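Long-range contact in uncharacterized protein (Bacteroides eggerthii DSM 20697, PDB 4ECO), which is of unknown function but, as a leucine-rich repeat protein, probably binds other proteins through its curved solenoid surface: residues 435-449 with 458-472. Numbering follows the deposited sequence.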
ATOM      1  N   VAL A 435      18.014  -0.962  -4.166  1.00 45.13           N
ATOM      2  CA  VAL A 435      17.115  -0.783  -3.017  1.00 43.32           C
ATOM      3  C   VAL A 435      17.912  -0.861  -1.714  1.00 46.71           C
ATOM      4  O   VAL A 435      18.906  -1.572  -1.642  1.00 45.75           O
ATOM      5  CB  VAL A 435      15.940  -1.809  -3.054  1.00 45.87           C
ATOM      6  CG1 VAL A 435      16.414  -3.247  -2.837  1.00 46.14           C
ATOM      7  CG2 VAL A 435      14.860  -1.446  -2.057  1.00 44.50           C
ATOM      8  N   SER A 436      17.465  -0.117  -0.690  1.00 45.20           N
ATOM      9  CA  SER A 436      18.083  -0.075   0.642  1.00 44.30           C
ATOM     10  C   SER A 436      17.628  -1.271   1.502  1.00 45.08           C
ATOM     11  O   SER A 436      18.438  -1.794   2.275  1.00 44.79           O
ATOM     12  CB  SER A 436      17.752   1.240   1.349  1.00 46.90           C
ATOM     13  OG  SER A 436      18.143   2.377   0.592  1.00 56.64           O
ATOM     14  N   SER A 437      16.359  -1.718   1.365  1.00 38.48           N
ATOM     15  CA  SER A 437      15.863  -2.826   2.183  1.00 37.71           C
ATOM     16  C   SER A 437      15.158  -3.909   1.356  1.00 41.81           C
ATOM     17  O   SER A 437      14.337  -3.600   0.497  1.00 42.40           O
ATOM     18  CB  SER A 437      14.904  -2.306   3.256  1.00 39.28           C
ATOM     19  OG  SER A 437      14.512  -3.304   4.187  1.00 38.15           O
ATOM     20  N   ILE A 438      15.455  -5.182   1.642  1.00 36.90           N
ATOM     21  CA  ILE A 438      14.805  -6.279   0.929  1.00 36.17           C
ATOM     22  C   ILE A 438      14.148  -7.189   1.977  1.00 40.23           C
ATOM     23  O   ILE A 438      14.759  -7.569   2.975  1.00 38.10           O
ATOM     24  CB  ILE A 438      15.735  -7.052  -0.086  1.00 38.47           C
ATOM     25  CG1 ILE A 438      14.929  -8.059  -0.924  1.00 38.54           C
ATOM     26  CG2 ILE A 438      16.957  -7.677   0.559  1.00 35.79           C
ATOM     27  CD1 ILE A 438      15.533  -8.438  -2.205  1.00 46.23           C
ATOM     28  N   ASN A 439      12.869  -7.463   1.767  1.00 38.81           N
ATOM     29  CA  ASN A 439      12.110  -8.320   2.662  1.00 37.53           C
ATOM     30  C   ASN A 439      11.896  -9.633   1.961  1.00 38.49           C
ATOM     31  O   ASN A 439      11.064  -9.724   1.058  1.00 39.10           O
ATOM     32  CB  ASN A 439      10.789  -7.665   3.085  1.00 34.32           C
ATOM     33  CG  ASN A 439      10.036  -8.443   4.146  1.00 45.69           C
ATOM     34  OD1 ASN A 439      10.282  -9.627   4.417  1.00 33.75           O
ATOM     35  ND2 ASN A 439       9.081  -7.784   4.768  1.00 34.79           N
ATOM     36  N   LEU A 440      12.680 -10.630   2.345  1.00 32.56           N
ATOM     37  CA  LEU A 440      12.600 -11.982   1.797  1.00 32.90           C
ATOM     38  C   LEU A 440      12.102 -12.976   2.871  1.00 39.28           C
ATOM     39  O   LEU A 440      12.312 -14.186   2.727  1.00 40.64           O
ATOM     40  CB  LEU A 440      13.963 -12.411   1.240  1.00 32.98           C
ATOM     41  CG  LEU A 440      14.363 -11.787  -0.084  1.00 36.00           C
ATOM     42  CD1 LEU A 440      15.839 -11.954  -0.314  1.00 35.71           C
ATOM     43  CD2 LEU A 440      13.567 -12.381  -1.217  1.00 35.03           C
ATOM     44  N   SER A 441      11.433 -12.465   3.940  1.00 35.28           N
ATOM     45  CA  SER A 441      10.907 -13.312   5.025  1.00 35.83           C
ATOM     46  C   SER A 441       9.776 -14.228   4.506  1.00 43.28           C
ATOM     47  O   SER A 441       9.184 -13.943   3.469  1.00 45.16           O
ATOM     48  CB  SER A 441      10.430 -12.473   6.220  1.00 35.74           C
ATOM     49  OG  SER A 441       9.426 -11.531   5.880  1.00 35.48           O
ATOM     50  N   ASN A 442       9.510 -15.336   5.202  1.00 39.71           N
ATOM     51  CA  ASN A 442       8.499 -16.352   4.853  1.00 39.65           C
ATOM     52  C   ASN A 442       8.616 -16.810   3.385  1.00 43.40           C
ATOM     53  O   ASN A 442       7.719 -16.589   2.571  1.00 41.85           O
ATOM     54  CB  ASN A 442       7.076 -15.883   5.157  1.00 38.94           C
ATOM     55  CG  ASN A 442       6.706 -16.097   6.586  1.00 46.04           C
ATOM     56  OD1 ASN A 442       6.523 -17.242   7.022  1.00 40.16           O
ATOM     57  ND2 ASN A 442       6.625 -14.998   7.353  1.00 29.38           N
ATOM     58  N   ASN A 443       9.724 -17.474   3.073  1.00 40.84           N
ATOM     59  CA  ASN A 443       9.984 -18.056   1.754  1.00 41.05           C
ATOM     60  C   ASN A 443      10.572 -19.466   1.954  1.00 44.68           C
ATOM     61  O   ASN A 443      10.400 -20.051   3.030  1.00 46.78           O
ATOM     62  CB  ASN A 443      10.913 -17.144   0.926  1.00 39.85           C
ATOM     63  CG  ASN A 443      10.182 -16.161   0.063  1.00 46.92           C
ATOM     64  OD1 ASN A 443       9.642 -16.512  -0.971  1.00 49.17           O
ATOM     65  ND2 ASN A 443      10.173 -14.901   0.441  1.00 31.09           N
ATOM     66  N   GLN A 444      11.268 -20.010   0.949  1.00 37.60           N
ATOM     67  CA  GLN A 444      11.852 -21.333   1.064  1.00 36.69           C
ATOM     68  C   GLN A 444      13.336 -21.288   0.693  1.00 41.22           C
ATOM     69  O   GLN A 444      13.866 -22.248   0.111  1.00 42.70           O
ATOM     70  CB  GLN A 444      11.081 -22.308   0.190  1.00 38.21           C
ATOM     71  CG  GLN A 444       9.741 -22.698   0.786  1.00 45.28           C
ATOM     72  CD  GLN A 444       9.008 -23.641  -0.114  1.00 66.03           C
ATOM     73  OE1 GLN A 444       7.919 -23.346  -0.605  1.00 54.78           O
ATOM     74  NE2 GLN A 444       9.614 -24.782  -0.395  1.00 70.17           N
ATOM     75  N   ILE A 445      14.018 -20.180   1.083  1.00 35.22           N
ATOM     76  CA  ILE A 445      15.428 -19.930   0.787  1.00 34.77           C
ATOM     77  C   ILE A 445      16.325 -20.856   1.638  1.00 42.79           C
ATOM     78  O   ILE A 445      16.354 -20.716   2.863  1.00 43.98           O
ATOM     79  CB  ILE A 445      15.758 -18.415   1.001  1.00 35.22           C
ATOM     80  CG1 ILE A 445      14.985 -17.535   0.000  1.00 32.08           C
ATOM     81  CG2 ILE A 445      17.288 -18.133   0.929  1.00 35.81           C
ATOM     82  CD1 ILE A 445      14.919 -16.045   0.384  1.00 26.71           C
ATOM     83  N   SER A 446      17.082 -21.764   0.978  1.00 42.05           N
ATOM     84  CA  SER A 446      18.019 -22.711   1.645  1.00 43.93           C
ATOM     85  C   SER A 446      19.499 -22.364   1.409  1.00 51.82           C
ATOM     86  O   SER A 446      20.376 -22.909   2.084  1.00 53.79           O
ATOM     87  CB  SER A 446      17.779 -24.140   1.173  1.00 46.79           C
ATOM     88  OG  SER A 446      17.626 -24.195  -0.234  1.00 57.53           O
ATOM     89  N   LYS A 447      19.758 -21.483   0.433  1.00 48.26           N
ATOM     90  CA  LYS A 447      21.062 -20.989   0.017  1.00 47.78           C
ATOM     91  C   LYS A 447      21.042 -19.499   0.122  1.00 50.43           C
ATOM     92  O   LYS A 447      20.088 -18.882  -0.346  1.00 49.69           O
ATOM     93  CB  LYS A 447      21.390 -21.451  -1.424  1.00 52.03           C
ATOM     94  CG  LYS A 447      21.539 -22.958  -1.602  1.00 78.61           C
ATOM     95  CD  LYS A 447      22.712 -23.544  -0.806  1.00 84.44           C
ATOM     96  CE  LYS A 447      22.781 -25.034  -0.978  1.00 89.61           C
ATOM     97  NZ  LYS A 447      23.942 -25.603  -0.259  1.00104.31           N
ATOM     98  N   PHE A 448      22.062 -18.902   0.751  1.00 48.13           N
ATOM     99  CA  PHE A 448      22.124 -17.451   0.950  1.00 47.46           C
ATOM    100  C   PHE A 448      22.131 -16.712  -0.388  1.00 53.29           C
ATOM    101  O   PHE A 448      22.913 -17.073  -1.266  1.00 54.50           O
ATOM    102  CB  PHE A 448      23.344 -17.061   1.778  1.00 48.95           C
ATOM    103  CG  PHE A 448      23.363 -15.601   2.183  1.00 49.75           C
ATOM    104  CD1 PHE A 448      22.634 -15.155   3.277  1.00 52.06           C
ATOM    105  CD2 PHE A 448      24.128 -14.679   1.485  1.00 51.67           C
ATOM    106  CE1 PHE A 448      22.659 -13.815   3.649  1.00 51.93           C
ATOM    107  CE2 PHE A 448      24.140 -13.338   1.852  1.00 53.21           C
ATOM    108  CZ  PHE A 448      23.407 -12.915   2.927  1.00 50.29           C
ATOM    109  N   PRO A 449      21.280 -15.670  -0.552  1.00 49.76           N
ATOM    110  CA  PRO A 449      21.236 -14.948  -1.850  1.00 50.25           C
ATOM    111  C   PRO A 449      22.438 -13.991  -2.059  1.00 51.81           C
ATOM    112  O   PRO A 449      22.293 -12.765  -2.081  1.00 50.77           O
ATOM    113  CB  PRO A 449      19.900 -14.189  -1.787  1.00 51.40           C
ATOM    114  CG  PRO A 449      19.644 -13.990  -0.315  1.00 54.48           C
ATOM    115  CD  PRO A 449      20.293 -15.139   0.415  1.00 49.89           C
ATOM    116  N   PRO A 458      22.660  -1.674  -3.033  1.00 49.68           N
ATOM    117  CA  PRO A 458      22.966  -0.786  -1.904  1.00 48.31           C
ATOM    118  C   PRO A 458      22.123  -1.121  -0.673  1.00 48.90           C
ATOM    119  O   PRO A 458      21.517  -0.243  -0.053  1.00 49.39           O
ATOM    120  CB  PRO A 458      22.658   0.602  -2.468  1.00 50.48           C
ATOM    121  CG  PRO A 458      21.619   0.376  -3.486  1.00 54.67           C
ATOM    122  CD  PRO A 458      21.798  -1.001  -4.032  1.00 50.99           C
ATOM    123  N   LEU A 459      22.121  -2.399  -0.295  1.00 42.76           N
ATOM    124  CA  LEU A 459      21.333  -2.909   0.823  1.00 40.18           C
ATOM    125  C   LEU A 459      21.899  -2.523   2.192  1.00 43.21           C
ATOM    126  O   LEU A 459      23.019  -2.889   2.533  1.00 45.33           O
ATOM    127  CB  LEU A 459      21.217  -4.435   0.739  1.00 39.57           C
ATOM    128  CG  LEU A 459      20.391  -4.963  -0.401  1.00 43.97           C
ATOM    129  CD1 LEU A 459      20.657  -6.421  -0.609  1.00 45.30           C
ATOM    130  CD2 LEU A 459      18.917  -4.672  -0.202  1.00 43.94           C
ATOM    131  N   SER A 460      21.092  -1.817   2.979  1.00 36.46           N
ATOM    132  CA  SER A 460      21.423  -1.458   4.344  1.00 36.60           C
ATOM    133  C   SER A 460      20.726  -2.442   5.333  1.00 40.53           C
ATOM    134  O   SER A 460      21.151  -2.566   6.485  1.00 40.42           O
ATOM    135  CB  SER A 460      21.057   0.001   4.641  1.00 39.83           C
ATOM    136  OG  SER A 460      19.704   0.331   4.372  1.00 44.50           O
ATOM    137  N   SER A 461      19.675  -3.148   4.876  1.00 35.42           N
ATOM    138  CA  SER A 461      18.941  -4.119   5.692  1.00 34.19           C
ATOM    139  C   SER A 461      18.351  -5.246   4.842  1.00 39.99           C
ATOM    140  O   SER A 461      17.890  -5.014   3.715  1.00 39.65           O
ATOM    141  CB  SER A 461      17.827  -3.443   6.477  1.00 33.83           C
ATOM    142  OG  SER A 461      16.841  -2.912   5.618  1.00 34.61           O
ATOM    143  N   ILE A 462      18.365  -6.468   5.401  1.00 36.38           N
ATOM    144  CA  ILE A 462      17.835  -7.659   4.763  1.00 35.81           C
ATOM    145  C   ILE A 462      17.001  -8.463   5.774  1.00 41.08           C
ATOM    146  O   ILE A 462      17.399  -8.653   6.921  1.00 40.80           O
ATOM    147  CB  ILE A 462      18.959  -8.508   4.129  1.00 39.15           C
ATOM    148  CG1 ILE A 462      18.397  -9.633   3.233  1.00 38.91           C
ATOM    149  CG2 ILE A 462      19.990  -9.025   5.161  1.00 40.48           C
ATOM    150  CD1 ILE A 462      19.383 -10.244   2.257  1.00 41.01           C
ATOM    151  N   ASN A 463      15.849  -8.956   5.322  1.00 37.34           N
ATOM    152  CA  ASN A 463      15.007  -9.783   6.164  1.00 35.92           C
ATOM    153  C   ASN A 463      14.939 -11.139   5.553  1.00 38.80           C
ATOM    154  O   ASN A 463      14.419 -11.286   4.462  1.00 39.44           O
ATOM    155  CB  ASN A 463      13.624  -9.169   6.325  1.00 36.13           C
ATOM    156  CG  ASN A 463      12.902  -9.671   7.536  1.00 46.02           C
ATOM    157  OD1 ASN A 463      13.132 -10.793   8.068  1.00 38.41           O
ATOM    158  ND2 ASN A 463      11.993  -8.835   7.976  1.00 28.27           N
ATOM    159  N   LEU A 464      15.539 -12.118   6.198  1.00 35.99           N
ATOM    160  CA  LEU A 464      15.574 -13.500   5.703  1.00 34.52           C
ATOM    161  C   LEU A 464      14.880 -14.424   6.702  1.00 33.49           C
ATOM    162  O   LEU A 464      15.019 -15.637   6.630  1.00 31.18           O
ATOM    163  CB  LEU A 464      17.018 -13.926   5.440  1.00 34.52           C
ATOM    164  CG  LEU A 464      17.543 -13.516   4.090  1.00 38.81           C
ATOM    165  CD1 LEU A 464      19.057 -13.529   4.067  1.00 39.66           C
ATOM    166  CD2 LEU A 464      16.982 -14.404   3.008  1.00 41.07           C
HETATM  167  N   MSE A 465      14.090 -13.821   7.611  1.00 29.02           N
HETATM  168  CA  MSE A 465      13.354 -14.555   8.631  1.00 28.44           C
HETATM  169  C   MSE A 465      12.364 -15.545   7.984  1.00 37.34           C
HETATM  170  O   MSE A 465      11.678 -15.204   7.010  1.00 36.50           O
HETATM  171  CB  MSE A 465      12.611 -13.577   9.591  1.00 27.97           C
HETATM  172  CG  MSE A 465      11.596 -14.266  10.556  1.00 31.13           C
HETATM  173 SE   MSE A 465       9.784 -14.573   9.771  0.75 34.47          SE
HETATM  174  CE  MSE A 465       9.164 -12.750   9.933  1.00 29.81           C
ATOM    175  N   GLY A 466      12.242 -16.720   8.595  1.00 35.68           N
ATOM    176  CA  GLY A 466      11.279 -17.717   8.142  1.00 35.90           C
ATOM    177  C   GLY A 466      11.652 -18.336   6.824  1.00 40.44           C
ATOM    178  O   GLY A 466      10.881 -18.268   5.872  1.00 39.37           O
ATOM    179  N   ASN A 467      12.847 -18.931   6.765  1.00 39.60           N
ATOM    180  CA  ASN A 467      13.344 -19.586   5.569  1.00 40.22           C
ATOM    181  C   ASN A 467      13.954 -20.947   5.930  1.00 45.62           C
ATOM    182  O   ASN A 467      13.611 -21.504   6.972  1.00 44.08           O
ATOM    183  CB  ASN A 467      14.313 -18.675   4.832  1.00 36.06           C
ATOM    184  CG  ASN A 467      13.554 -17.728   3.958  1.00 43.10           C
ATOM    185  OD1 ASN A 467      12.918 -18.140   2.996  1.00 46.91           O
ATOM    186  ND2 ASN A 467      13.545 -16.462   4.298  1.00 29.65           N
HETATM  187  N   MSE A 468      14.826 -21.479   5.071  1.00 45.78           N
HETATM  188  CA  MSE A 468      15.391 -22.826   5.189  1.00 48.56           C
HETATM  189  C   MSE A 468      16.892 -22.849   5.357  1.00 52.14           C
HETATM  190  O   MSE A 468      17.503 -23.915   5.182  1.00 52.80           O
HETATM  191  CB  MSE A 468      15.047 -23.636   3.918  1.00 52.70           C
HETATM  192  CG  MSE A 468      13.558 -23.774   3.652  1.00 61.24           C
HETATM  193 SE   MSE A 468      12.682 -24.659   5.149  0.75 70.91          SE
HETATM  194  CE  MSE A 468      10.799 -23.791   4.870  1.00 66.20           C
ATOM    195  N   LEU A 469      17.491 -21.703   5.691  1.00 46.42           N
ATOM    196  CA  LEU A 469      18.940 -21.608   5.858  1.00 45.52           C
ATOM    197  C   LEU A 469      19.411 -22.488   7.020  1.00 50.57           C
ATOM    198  O   LEU A 469      18.729 -22.578   8.044  1.00 49.99           O
ATOM    199  CB  LEU A 469      19.368 -20.150   6.061  1.00 43.54           C
ATOM    200  CG  LEU A 469      19.025 -19.214   4.899  1.00 46.98           C
ATOM    201  CD1 LEU A 469      18.921 -17.783   5.362  1.00 47.71           C
ATOM    202  CD2 LEU A 469      19.990 -19.363   3.724  1.00 45.40           C
ATOM    203  N   THR A 470      20.524 -23.211   6.802  1.00 47.95           N
ATOM    204  CA  THR A 470      21.153 -24.104   7.786  1.00 47.32           C
ATOM    205  C   THR A 470      22.539 -23.571   8.137  1.00 50.76           C
ATOM    206  O   THR A 470      23.048 -23.850   9.230  1.00 49.47           O
ATOM    207  CB  THR A 470      21.206 -25.542   7.286  1.00 49.46           C
ATOM    208  OG1 THR A 470      21.672 -25.559   5.934  1.00 54.65           O
ATOM    209  CG2 THR A 470      19.860 -26.221   7.364  1.00 43.15           C
ATOM    210  N   GLU A 471      23.139 -22.786   7.215  1.00 47.56           N
ATOM    211  CA  GLU A 471      24.423 -22.124   7.436  1.00 48.41           C
ATOM    212  C   GLU A 471      24.698 -21.072   6.346  1.00 54.06           C
ATOM    213  O   GLU A 471      24.249 -21.223   5.202  1.00 53.64           O
ATOM    214  CB  GLU A 471      25.606 -23.109   7.547  1.00 51.03           C
ATOM    215  CG  GLU A 471      25.876 -23.966   6.327  1.00 66.10           C
ATOM    216  CD  GLU A 471      26.993 -24.960   6.540  1.00 98.76           C
ATOM    217  OE1 GLU A 471      28.119 -24.534   6.900  1.00 88.43           O
ATOM    218  OE2 GLU A 471      26.737 -26.167   6.329  1.00 99.38           O
ATOM    219  N   ILE A 472      25.401 -19.979   6.748  1.00 50.19           N
ATOM    220  CA  ILE A 472      25.863 -18.887   5.888  1.00 49.44           C
ATOM    221  C   ILE A 472      27.382 -19.113   5.807  1.00 57.24           C
ATOM    222  O   ILE A 472      28.131 -18.641   6.679  1.00 56.26           O
ATOM    223  CB  ILE A 472      25.455 -17.441   6.336  1.00 50.06           C
ATOM    224  CG1 ILE A 472      24.065 -17.329   7.034  1.00 49.50           C
ATOM    225  CG2 ILE A 472      25.651 -16.439   5.209  1.00 47.23           C
ATOM    226  CD1 ILE A 472      22.839 -17.419   6.214  1.00 50.48           C
TER
HETATM  227  O   HOH W   1      21.102   2.134   0.322  1.00 44.42           O
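The ring of F448 takes I472 CG2 over one face, a CH-pi contact 4.1 Å from the centroid, while CD of its own neighbour P449 covers the opposite face; L464 CD1 approaches obliquely at CE1. It packs between two successive turns of a leucine-rich repeat solenoid, whose strands 437-439 and 461-463 run parallel, with axes 4.9 Å apart. I438 and I462 lie side by side on the inward face, CG2 of the former 3.6 Å from CG1 of the latter, and the side chains of L464 and I445 cross at about a right angle, CD2 against CD1. On the other strand face the side chains of N439 and N463 lie side by side, their amide planes 9° apart, each OD1 closing an Asx turn; N439 ND2 bonds to D157 OD2 and N463 ND2 to the D157 backbone carbonyl. In the loop after the second strand, N467 ND2 donates in its amide plane to L440 O (3.0 Å) and to L464 O (2.9 Å). An alanine here is likely to cost each carbonyl one donor, L464 O keeping N498, and to remove the tie to L440. On the same face as N439 and N463, the hydroxyls of S437 and S461 share a hydrogen bond, OG to OG 2.8 Å.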